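Long-range contacts in periplasmic beta-glucosidase (Pseudomonas aeruginosa, PDB 6R5T), which probably hydrolyses terminal, non-reducing beta-D-glucosyl residues of sugars in the periplasm, releasing beta-D-glucose, as a family 3 glycoside hydrolase: residues Gln22-His32 and Asp284-Ser293; Glu271-Gln280 and Trp295-Asp306. The protein carries 1 engineered substitution. All blocks are in the same frame, centred on the assembly; numbering follows the deposited sequence.

Contact 1 of 2, residues Gln22-His32 and Asp284-Ser293; sequences QLRLVSVGADH and DMNMNDDLYS
His32 turns the edge of its imidazole to 284-293. Val26 CG1 lies over one face of the ring, offset toward the rim. At the edge, His32 CE1 is 3.1 Å from Asn288 O, and His32 NE2 donates to Asp290 OD2 at 2.9 Å. That bond stays in the ring plane but reaches the oxygen from above the carboxylate plane; the two planes are 67° apart. Arg24 approaches the same carboxylate side-on. Arg24 NE gives Asp290 OD1 a bond of 2.8 Å within the guanidinium plane, and its NH2 reaches OD2, tilted from that plane. CG of Arg24 is anti to the backbone N (chi1 -173°) and the chain runs extended to NE, which carries the guanidinium to Asp290. Asp40 holds NH1 in a second salt bridge. Asn286 CB lies over one face of the Tyr292 ring, toward the rim, and Leu23 CD1 packs 4.0 Å from Tyr292 CD2.

The backbones pair as two parallel strands. Asn286 N bonds to Leu23 O, Leu25 N to Asn286 O (3.1 Å), and Asn288 N to Leu25 O (2.9 Å). Leu25 lies beside Met287, both pointing the same way, and Leu25 CB is 3.6 Å from Met285 CG. Asn288 OD1 extends the pairing by accepting from Ser27 N. This joins the first and eighth strands of the TIM barrel; Met285 also bonds to Thr252 of the seventh.

His32 NE2 and Arg24 NH2 meet OD2 from opposite faces of the carboxylate. Three donors fix the rotation of Asp290, and the adjacent arginine would be expected to keep it ionised.

Contact 2 of 2, residues Glu271-Gln280 and Trp295-Asp306; sequences ERDATRLAIQ and WLPKLLAAGEID
Arg272 lies across the indole of Trp295, with CB over the six-membered ring, 4.0 Å from its centroid, in a CH-pi contact. Its CG stands anti to the backbone N (chi1 -179°), and the extended chain carries the guanidinium past Leu299 to Glu304. Arg272 NH2 bonds to Glu304 OE1 at 2.7 Å, nearly along the C-O axis, and Arg272 NE takes that oxygen's syn lone pair. Lys298 CB lies over one guanidinium face, toward the rim. Glu271 OE1 accepts from Trp295 NE1 at 3.1 Å on its anti lone pair, nearly straight.

Arg276 starts like Arg272 but bends at chi3 (30°). Arg276 CD is 3.4 Å from Glu304 O, and NE donates to a water shared with Asp273 OD1 and Glu304 OE2. In the apolar part, Thr275 CG2 touches Leu296 CD2 and Leu299 CD1, and Ile279 meets Leu296 and Ile305; Ile310 of helix 307-323 touches these last three. The contact packs two successive outer helices of the TIM barrel, 271-281 and 291-301; their short segments cross at -82°, 9.6 Å apart.

The polar grip rims an apolar core. The water and two arginines probably ease the repulsion between the carboxylates of Asp273 and Glu304.

In the fold
Helix 271-281, strand 286-287 and helix 291-301 follow one another in the chain and tie the two contacts together. Contact 1 uses the strand and the start of the second helix. Contact 2 packs the rest of that helix on the first. The contact centres are 16 Å apart, but their residues touch: Tyr292 OH, which is hydrogen-bonded to Val283 O, packs 3.3 Å from Ile279 N, and Leu291 CB lies 3.3 Å from Thr275 OG1. Contact 1 reaches the glycan pocket through Met287, whose side chain is about 4 Å from the bound beta-D-glucopyranose. Contact 2 lies away from the annotated sites, in the helical layer outside the barrel strands.

Contact 1 of 2, residues Gln22-His32 and Asp284-Ser293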
loop_
_atom_site.group_PDB
_atom_site.type_symbol
_atom_site.label_atom_id
_atom_site.label_comp_id
_atom_site.label_asym_id
_atom_site.label_seq_id
_atom_site.Cartn_x
_atom_site.Cartn_y
_atom_site.Cartn_z
ATOM N N GLN A 22 23.668 -18.513 28.366
ATOM C CA GLN A 22 22.685 -17.523 28.863
ATOM C C GLN A 22 21.866 -16.938 27.710
ATOM O O GLN A 22 20.724 -16.498 27.984
ATOM C CB GLN A 22 23.351 -16.408 29.634
ATOM C CG GLN A 22 23.849 -16.930 31.003
ATOM C CD GLN A 22 22.700 -17.438 31.828
ATOM O OE1 GLN A 22 21.794 -16.662 32.159
ATOM N NE2 GLN A 22 22.692 -18.735 32.127
ATOM N N LEU A 23 22.399 -16.975 26.501
ATOM C CA LEU A 23 21.754 -16.285 25.353
ATOM C C LEU A 23 20.731 -17.211 24.704
ATOM O O LEU A 23 20.031 -16.762 23.768
ATOM C CB LEU A 23 22.816 -15.845 24.352
ATOM C CG LEU A 23 24.013 -15.089 24.944
ATOM C CD1 LEU A 23 24.921 -14.654 23.834
ATOM C CD2 LEU A 23 23.567 -13.916 25.823
ATOM N N ARG A 24 20.597 -18.438 25.179
ATOM C CA ARG A 24 19.770 -19.439 24.491
ATOM C C ARG A 24 18.383 -19.469 25.097
ATOM O O ARG A 24 18.243 -19.742 26.305
ATOM C CB ARG A 24 20.434 -20.801 24.617
ATOM C CG ARG A 24 19.753 -21.859 23.797
ATOM C CD ARG A 24 20.591 -23.110 23.798
ATOM N NE ARG A 24 19.943 -24.201 23.109
ATOM C CZ ARG A 24 19.923 -25.464 23.512
ATOM N NH1 ARG A 24 20.519 -25.801 24.636
ATOM N NH2 ARG A 24 19.299 -26.389 22.798
ATOM N N LEU A 25 17.373 -19.143 24.265
ATOM C CA LEU A 25 15.955 -19.153 24.661
ATOM C C LEU A 25 15.257 -20.238 23.851
ATOM O O LEU A 25 15.274 -20.160 22.627
ATOM C CB LEU A 25 15.385 -17.777 24.352
ATOM C CG LEU A 25 13.877 -17.642 24.410
ATOM C CD1 LEU A 25 13.375 -17.921 25.798
ATOM C CD2 LEU A 25 13.472 -16.212 23.976
ATOM N N VAL A 26 14.682 -21.220 24.523
ATOM C CA VAL A 26 14.127 -22.403 23.821
ATOM C C VAL A 26 12.781 -22.793 24.408
ATOM O O VAL A 26 12.463 -22.429 25.527
ATOM C CB VAL A 26 15.095 -23.597 23.874
ATOM C CG1 VAL A 26 16.298 -23.368 23.008
ATOM C CG2 VAL A 26 15.505 -23.888 25.297
ATOM N N SER A 27 12.037 -23.569 23.625
ATOM C CA SER A 27 10.747 -24.160 24.054
ATOM C C SER A 27 10.856 -25.676 23.897
ATOM O O SER A 27 11.536 -26.129 22.974
ATOM C CB SER A 27 9.595 -23.654 23.241
ATOM O OG SER A 27 9.821 -23.881 21.862
ATOM N N VAL A 28 10.082 -26.399 24.675
ATOM C CA VAL A 28 9.915 -27.864 24.479
ATOM C C VAL A 28 9.174 -28.063 23.160
ATOM O O VAL A 28 8.144 -27.408 22.934
ATOM C CB VAL A 28 9.180 -28.525 25.631
ATOM C CG1 VAL A 28 8.989 -30.008 25.363
ATOM C CG2 VAL A 28 9.909 -28.316 26.917
ATOM N N GLY A 29 9.698 -28.915 22.318
ATOM C CA GLY A 29 9.104 -29.166 20.996
ATOM C C GLY A 29 9.837 -30.268 20.274
ATOM O O GLY A 29 10.792 -30.836 20.809
ATOM N N ALA A 30 9.475 -30.502 19.028
ATOM C CA ALA A 30 10.157 -31.497 18.177
ATOM C C ALA A 30 11.647 -31.150 18.097
ATOM O O ALA A 30 12.454 -32.063 18.217
ATOM C CB ALA A 30 9.507 -31.535 16.824
ATOM N N ASP A 31 11.985 -29.861 18.004
ATOM C CA ASP A 31 13.382 -29.371 17.893
ATOM C C ASP A 31 14.145 -29.544 19.210
ATOM O O ASP A 31 15.386 -29.549 19.183
ATOM C CB ASP A 31 13.411 -27.890 17.494
ATOM C CG ASP A 31 13.096 -27.624 16.029
ATOM O OD1 ASP A 31 13.450 -28.480 15.186
ATOM O OD2 ASP A 31 12.512 -26.550 15.737
ATOM N N HIS A 32 13.451 -29.521 20.344
ATOM C CA HIS A 32 14.051 -29.563 21.695
ATOM C C HIS A 32 13.190 -30.453 22.572
ATOM O O HIS A 32 12.431 -29.982 23.400
ATOM C CB HIS A 32 14.157 -28.188 22.328
ATOM C CG HIS A 32 14.914 -27.218 21.487
ATOM N ND1 HIS A 32 14.280 -26.255 20.762
ATOM C CD2 HIS A 32 16.243 -27.035 21.319
ATOM C CE1 HIS A 32 15.201 -25.538 20.120
ATOM N NE2 HIS A 32 16.416 -25.997 20.466
ATOM N N ASP A 284 20.501 -9.788 21.688
ATOM C CA ASP A 284 21.152 -10.443 22.860
ATOM C C ASP A 284 20.785 -11.913 22.939
ATOM O O ASP A 284 21.676 -12.769 23.172
ATOM C CB ASP A 284 20.762 -9.765 24.167
ATOM C CG ASP A 284 21.211 -8.334 24.305
ATOM O OD1 ASP A 284 22.230 -7.897 23.628
ATOM O OD2 ASP A 284 20.570 -7.637 25.087
ATOM N N MET A 285 19.516 -12.230 22.783
ATOM C CA MET A 285 19.036 -13.581 23.099
ATOM C C MET A 285 18.437 -14.165 21.822
ATOM O O MET A 285 17.699 -13.466 21.038
ATOM C CB MET A 285 18.080 -13.507 24.291
ATOM C CG MET A 285 17.313 -14.725 24.551
ATOM S SD MET A 285 16.629 -14.554 26.263
ATOM C CE MET A 285 17.788 -15.603 27.165
ATOM N N ASN A 286 18.803 -15.402 21.562
ATOM C CA ASN A 286 18.500 -16.155 20.325
ATOM C C ASN A 286 17.365 -17.133 20.580
ATOM O O ASN A 286 17.548 -18.118 21.331
ATOM C CB ASN A 286 19.805 -16.825 19.909
ATOM C CG ASN A 286 19.766 -17.786 18.749
ATOM O OD1 ASN A 286 20.544 -18.766 18.783
ATOM N ND2 ASN A 286 18.954 -17.493 17.734
ATOM N N MET A 287 16.219 -16.872 19.958
ATOM C CA MET A 287 15.006 -17.711 20.140
ATOM C C MET A 287 15.030 -18.894 19.184
ATOM O O MET A 287 14.988 -18.725 17.934
ATOM C CB MET A 287 13.737 -16.863 20.002
ATOM C CG MET A 287 12.464 -17.565 20.324
ATOM S SD MET A 287 11.110 -16.309 20.222
ATOM C CE MET A 287 10.024 -16.812 21.546
ATOM N N ASN A 288 15.067 -20.073 19.785
ATOM C CA ASN A 288 14.795 -21.428 19.266
ATOM C C ASN A 288 15.812 -21.970 18.258
ATOM O O ASN A 288 15.993 -23.167 18.298
ATOM C CB ASN A 288 13.348 -21.534 18.802
ATOM C CG ASN A 288 12.708 -22.778 19.391
ATOM O OD1 ASN A 288 12.782 -23.088 20.601
ATOM N ND2 ASN A 288 12.172 -23.565 18.483
ATOM N N ASP A 289 16.452 -21.205 17.360
ATOM C CA ASP A 289 17.194 -21.844 16.235
ATOM C C ASP A 289 18.595 -22.327 16.656
ATOM O O ASP A 289 19.214 -23.074 15.876
ATOM C CB ASP A 289 17.205 -20.995 14.964
ATOM C CG ASP A 289 17.821 -19.639 15.126
ATOM O OD1 ASP A 289 18.822 -19.552 15.844
ATOM O OD2 ASP A 289 17.326 -18.693 14.438
ATOM N N ASP A 290 19.046 -21.956 17.854
ATOM C CA ASP A 290 20.336 -22.381 18.447
ATOM C C ASP A 290 21.545 -21.935 17.639
ATOM O O ASP A 290 22.626 -22.443 17.896
ATOM C CB ASP A 290 20.347 -23.891 18.670
ATOM C CG ASP A 290 19.475 -24.304 19.829
ATOM O OD1 ASP A 290 19.044 -23.440 20.611
ATOM O OD2 ASP A 290 19.215 -25.506 19.921
ATOM N N LEU A 291 21.413 -20.945 16.769
ATOM C CA LEU A 291 22.579 -20.512 15.979
ATOM C C LEU A 291 23.635 -19.916 16.906
ATOM O O LEU A 291 24.818 -20.126 16.638
ATOM C CB LEU A 291 22.162 -19.507 14.903
ATOM C CG LEU A 291 21.950 -20.128 13.531
ATOM C CD1 LEU A 291 20.884 -21.185 13.572
ATOM C CD2 LEU A 291 21.590 -19.077 12.492
ATOM N N TYR A 292 23.249 -19.199 17.958
ATOM C CA TYR A 292 24.251 -18.550 18.827
ATOM C C TYR A 292 25.135 -19.632 19.487
ATOM O O TYR A 292 26.364 -19.493 19.488
ATOM C CB TYR A 292 23.625 -17.665 19.895
ATOM C CG TYR A 292 23.256 -16.265 19.461
ATOM C CD1 TYR A 292 23.021 -15.958 18.127
ATOM C CD2 TYR A 292 23.072 -15.274 20.396
ATOM C CE1 TYR A 292 22.701 -14.662 17.748
ATOM C CE2 TYR A 292 22.742 -13.975 20.035
ATOM C CZ TYR A 292 22.587 -13.669 18.703
ATOM O OH TYR A 292 22.253 -12.409 18.316
ATOM N N SER A 293 24.520 -20.651 20.065
ATOM C CA SER A 293 25.289 -21.726 20.725
ATOM C C SER A 293 26.144 -22.470 19.706
ATOM O O SER A 293 27.232 -22.932 20.065
ATOM C CB SER A 293 24.366 -22.652 21.426
ATOM O OG SER A 293 23.776 -22.004 22.552
#

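Contact 2 of 2, residues Glu271-Gln280 and Trp295-Asp306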
loop_
_atom_site.group_PDB
_atom_site.type_symbol
_atom_site.label_atom_id
_atom_site.label_comp_id
_atom_site.label_asym_id
_atom_site.label_seq_id
_atom_site.Cartn_x
_atom_site.Cartn_y
_atom_site.Cartn_z
ATOM N N GLU A 271 24.654 -19.956 8.171
ATOM C CA GLU A 271 24.239 -19.705 9.572
ATOM C C GLU A 271 25.330 -18.948 10.347
ATOM O O GLU A 271 25.040 -18.233 11.280
ATOM C CB GLU A 271 23.964 -21.038 10.251
ATOM C CG GLU A 271 22.724 -21.712 9.762
ATOM C CD GLU A 271 22.441 -22.971 10.556
ATOM O OE1 GLU A 271 23.217 -23.307 11.532
ATOM O OE2 GLU A 271 21.449 -23.572 10.249
ATOM N N ARG A 272 26.605 -19.194 10.056
ATOM C CA ARG A 272 27.730 -18.525 10.730
ATOM C C ARG A 272 27.642 -17.014 10.508
ATOM O O ARG A 272 27.758 -16.241 11.441
ATOM C CB ARG A 272 29.016 -19.102 10.142
ATOM C CG ARG A 272 30.291 -18.552 10.727
ATOM C CD ARG A 272 31.471 -19.329 10.138
ATOM N NE ARG A 272 32.656 -18.826 10.791
ATOM C CZ ARG A 272 33.688 -19.572 11.221
ATOM N NH1 ARG A 272 33.719 -20.892 11.041
ATOM N NH2 ARG A 272 34.695 -18.954 11.819
ATOM N N ASP A 273 27.472 -16.624 9.249
ATOM C CA ASP A 273 27.389 -15.177 8.896
ATOM C C ASP A 273 26.091 -14.609 9.472
ATOM O O ASP A 273 26.120 -13.491 9.953
ATOM C CB ASP A 273 27.499 -14.991 7.387
ATOM C CG ASP A 273 28.885 -15.317 6.853
ATOM O OD1 ASP A 273 29.851 -15.364 7.675
ATOM O OD2 ASP A 273 28.999 -15.561 5.627
ATOM N N ALA A 274 24.997 -15.365 9.491
ATOM C CA ALA A 274 23.752 -14.844 10.099
ATOM C C ALA A 274 23.954 -14.541 11.584
ATOM O O ALA A 274 23.536 -13.464 12.114
ATOM C CB ALA A 274 22.635 -15.812 9.865
ATOM N N THR A 275 24.641 -15.455 12.295
ATOM C CA THR A 275 24.872 -15.289 13.734
ATOM C C THR A 275 25.705 -14.018 13.987
ATOM O O THR A 275 25.400 -13.225 14.905
ATOM C CB THR A 275 25.603 -16.537 14.260
ATOM O OG1 THR A 275 24.779 -17.682 14.037
ATOM C CG2 THR A 275 25.912 -16.384 15.722
ATOM N N ARG A 276 26.753 -13.818 13.163
ATOM C CA ARG A 276 27.633 -12.634 13.300
ATOM C C ARG A 276 26.792 -11.345 13.142
ATOM O O ARG A 276 26.881 -10.441 13.981
ATOM C CB ARG A 276 28.763 -12.680 12.275
ATOM C CG ARG A 276 29.652 -11.462 12.429
ATOM C CD ARG A 276 30.731 -11.237 11.389
ATOM N NE ARG A 276 30.359 -11.766 10.089
ATOM C CZ ARG A 276 29.727 -11.093 9.135
ATOM N NH1 ARG A 276 29.367 -9.829 9.308
ATOM N NH2 ARG A 276 29.444 -11.714 8.005
ATOM N N LEU A 277 25.952 -11.329 12.116
ATOM C CA LEU A 277 25.133 -10.117 11.835
ATOM C C LEU A 277 24.214 -9.833 13.022
ATOM O O LEU A 277 24.124 -8.685 13.429
ATOM C CB LEU A 277 24.331 -10.312 10.559
ATOM C CG LEU A 277 25.135 -10.340 9.276
ATOM C CD1 LEU A 277 24.257 -10.697 8.090
ATOM C CD2 LEU A 277 25.833 -9.015 9.051
ATOM N N ALA A 278 23.538 -10.840 13.554
ATOM C CA ALA A 278 22.550 -10.625 14.636
ATOM C C ALA A 278 23.238 -10.134 15.915
ATOM O O ALA A 278 22.810 -9.163 16.507
ATOM C CB ALA A 278 21.790 -11.889 14.873
ATOM N N ILE A 279 24.316 -10.778 16.352
ATOM C CA ILE A 279 24.902 -10.389 17.659
ATOM C C ILE A 279 25.537 -9.004 17.527
ATOM O O ILE A 279 25.390 -8.196 18.452
ATOM C CB ILE A 279 25.861 -11.462 18.234
ATOM C CG1 ILE A 279 25.999 -11.162 19.741
ATOM C CG2 ILE A 279 27.156 -11.520 17.447
ATOM C CD1 ILE A 279 26.545 -12.242 20.608
ATOM N N GLN A 280 26.163 -8.694 16.396
ATOM C CA GLN A 280 26.829 -7.377 16.240
ATOM C C GLN A 280 25.785 -6.274 16.032
ATOM O O GLN A 280 26.045 -5.109 16.440
ATOM C CB GLN A 280 27.892 -7.448 15.155
ATOM C CG GLN A 280 29.020 -8.393 15.569
ATOM C CD GLN A 280 30.345 -8.015 14.952
ATOM O OE1 GLN A 280 31.340 -7.810 15.688
ATOM N NE2 GLN A 280 30.362 -7.954 13.626
ATOM N N TRP A 295 27.487 -21.256 16.761
ATOM C CA TRP A 295 28.459 -20.492 15.961
ATOM C C TRP A 295 29.228 -19.443 16.749
ATOM O O TRP A 295 30.267 -19.027 16.251
ATOM C CB TRP A 295 27.777 -19.824 14.747
ATOM C CG TRP A 295 27.286 -20.862 13.817
ATOM C CD1 TRP A 295 26.001 -21.237 13.637
ATOM C CD2 TRP A 295 28.074 -21.709 12.958
ATOM N NE1 TRP A 295 25.922 -22.203 12.682
ATOM C CE2 TRP A 295 27.169 -22.532 12.260
ATOM C CE3 TRP A 295 29.439 -21.832 12.682
ATOM C CZ2 TRP A 295 27.578 -23.494 11.327
ATOM C CZ3 TRP A 295 29.837 -22.780 11.743
ATOM C CH2 TRP A 295 28.920 -23.593 11.090
ATOM N N LEU A 296 28.783 -18.950 17.891
ATOM C CA LEU A 296 29.523 -17.834 18.533
ATOM C C LEU A 296 30.956 -18.243 18.898
ATOM O O LEU A 296 31.828 -17.401 18.752
ATOM C CB LEU A 296 28.780 -17.289 19.761
ATOM C CG LEU A 296 27.530 -16.436 19.432
ATOM C CD1 LEU A 296 26.788 -16.082 20.687
ATOM C CD2 LEU A 296 27.861 -15.186 18.642
ATOM N N PRO A 297 31.209 -19.468 19.399
ATOM C CA PRO A 297 32.604 -19.822 19.739
ATOM C C PRO A 297 33.533 -19.765 18.521
ATOM O O PRO A 297 34.653 -19.150 18.638
ATOM C CB PRO A 297 32.474 -21.235 20.344
ATOM C CG PRO A 297 31.029 -21.285 20.854
ATOM C CD PRO A 297 30.257 -20.501 19.798
ATOM N N LYS A 298 33.068 -20.303 17.390
ATOM C CA LYS A 298 33.854 -20.295 16.123
ATOM C C LYS A 298 34.073 -18.862 15.676
ATOM O O LYS A 298 35.198 -18.499 15.254
ATOM C CB LYS A 298 33.200 -21.180 15.068
ATOM C CG LYS A 298 33.509 -22.663 15.265
ATOM C CD LYS A 298 32.828 -23.548 14.244
ATOM C CE LYS A 298 33.075 -25.030 14.447
ATOM N NZ LYS A 298 32.341 -25.820 13.436
ATOM N N LEU A 299 33.008 -18.045 15.699
ATOM C CA LEU A 299 33.153 -16.646 15.273
ATOM C C LEU A 299 34.193 -15.919 16.106
ATOM O O LEU A 299 34.993 -15.110 15.567
ATOM C CB LEU A 299 31.796 -15.958 15.363
ATOM C CG LEU A 299 30.794 -16.361 14.286
ATOM C CD1 LEU A 299 29.399 -15.889 14.651
ATOM C CD2 LEU A 299 31.201 -15.795 12.938
ATOM N N LEU A 300 34.142 -16.124 17.400
ATOM C CA LEU A 300 35.049 -15.382 18.297
ATOM C C LEU A 300 36.504 -15.819 18.025
ATOM O O LEU A 300 37.383 -14.932 17.878
ATOM C CB LEU A 300 34.671 -15.657 19.743
ATOM C CG LEU A 300 35.570 -14.920 20.753
ATOM C CD1 LEU A 300 35.514 -13.395 20.627
ATOM C CD2 LEU A 300 35.211 -15.304 22.171
ATOM N N ALA A 301 36.717 -17.123 17.896
ATOM C CA ALA A 301 38.069 -17.714 17.677
ATOM C C ALA A 301 38.669 -17.200 16.362
ATOM O O ALA A 301 39.896 -16.994 16.297
ATOM C CB ALA A 301 37.951 -19.216 17.714
ATOM N N ALA A 302 37.839 -16.963 15.348
ATOM C CA ALA A 302 38.268 -16.441 14.028
ATOM C C ALA A 302 38.429 -14.912 14.040
ATOM O O ALA A 302 38.808 -14.358 13.008
ATOM C CB ALA A 302 37.300 -16.896 12.967
ATOM N N GLY A 303 38.111 -14.221 15.141
ATOM C CA GLY A 303 38.173 -12.750 15.209
ATOM C C GLY A 303 37.041 -12.107 14.417
ATOM O O GLY A 303 37.174 -10.915 14.093
ATOM N N GLU A 304 35.954 -12.823 14.143
ATOM C CA GLU A 304 34.823 -12.265 13.321
ATOM C C GLU A 304 33.843 -11.494 14.229
ATOM O O GLU A 304 33.066 -10.658 13.721
ATOM C CB GLU A 304 34.093 -13.358 12.559
ATOM C CG GLU A 304 34.969 -14.070 11.554
ATOM C CD GLU A 304 34.232 -15.198 10.858
ATOM O OE1 GLU A 304 34.209 -16.334 11.378
ATOM O OE2 GLU A 304 33.613 -14.913 9.825
ATOM N N ILE A 305 33.854 -11.757 15.524
ATOM C CA ILE A 305 33.138 -10.954 16.560
ATOM C C ILE A 305 34.133 -10.664 17.673
ATOM O O ILE A 305 35.238 -11.283 17.671
ATOM C CB ILE A 305 31.868 -11.663 17.091
ATOM C CG1 ILE A 305 32.218 -12.963 17.802
ATOM C CG2 ILE A 305 30.849 -11.939 15.981
ATOM C CD1 ILE A 305 31.101 -13.659 18.522
ATOM N N ASP A 306 33.761 -9.763 18.570
ATOM C CA ASP A 306 34.560 -9.326 19.736
ATOM C C ASP A 306 34.022 -9.998 21.000
ATOM O O ASP A 306 32.776 -10.265 21.122
ATOM C CB ASP A 306 34.516 -7.808 19.894
ATOM C CG ASP A 306 35.010 -7.101 18.646
ATOM O OD1 ASP A 306 36.035 -7.532 18.118
ATOM O OD2 ASP A 306 34.326 -6.186 18.169
HETATM O O HOH W 1 30.996 -14.213 9.627
#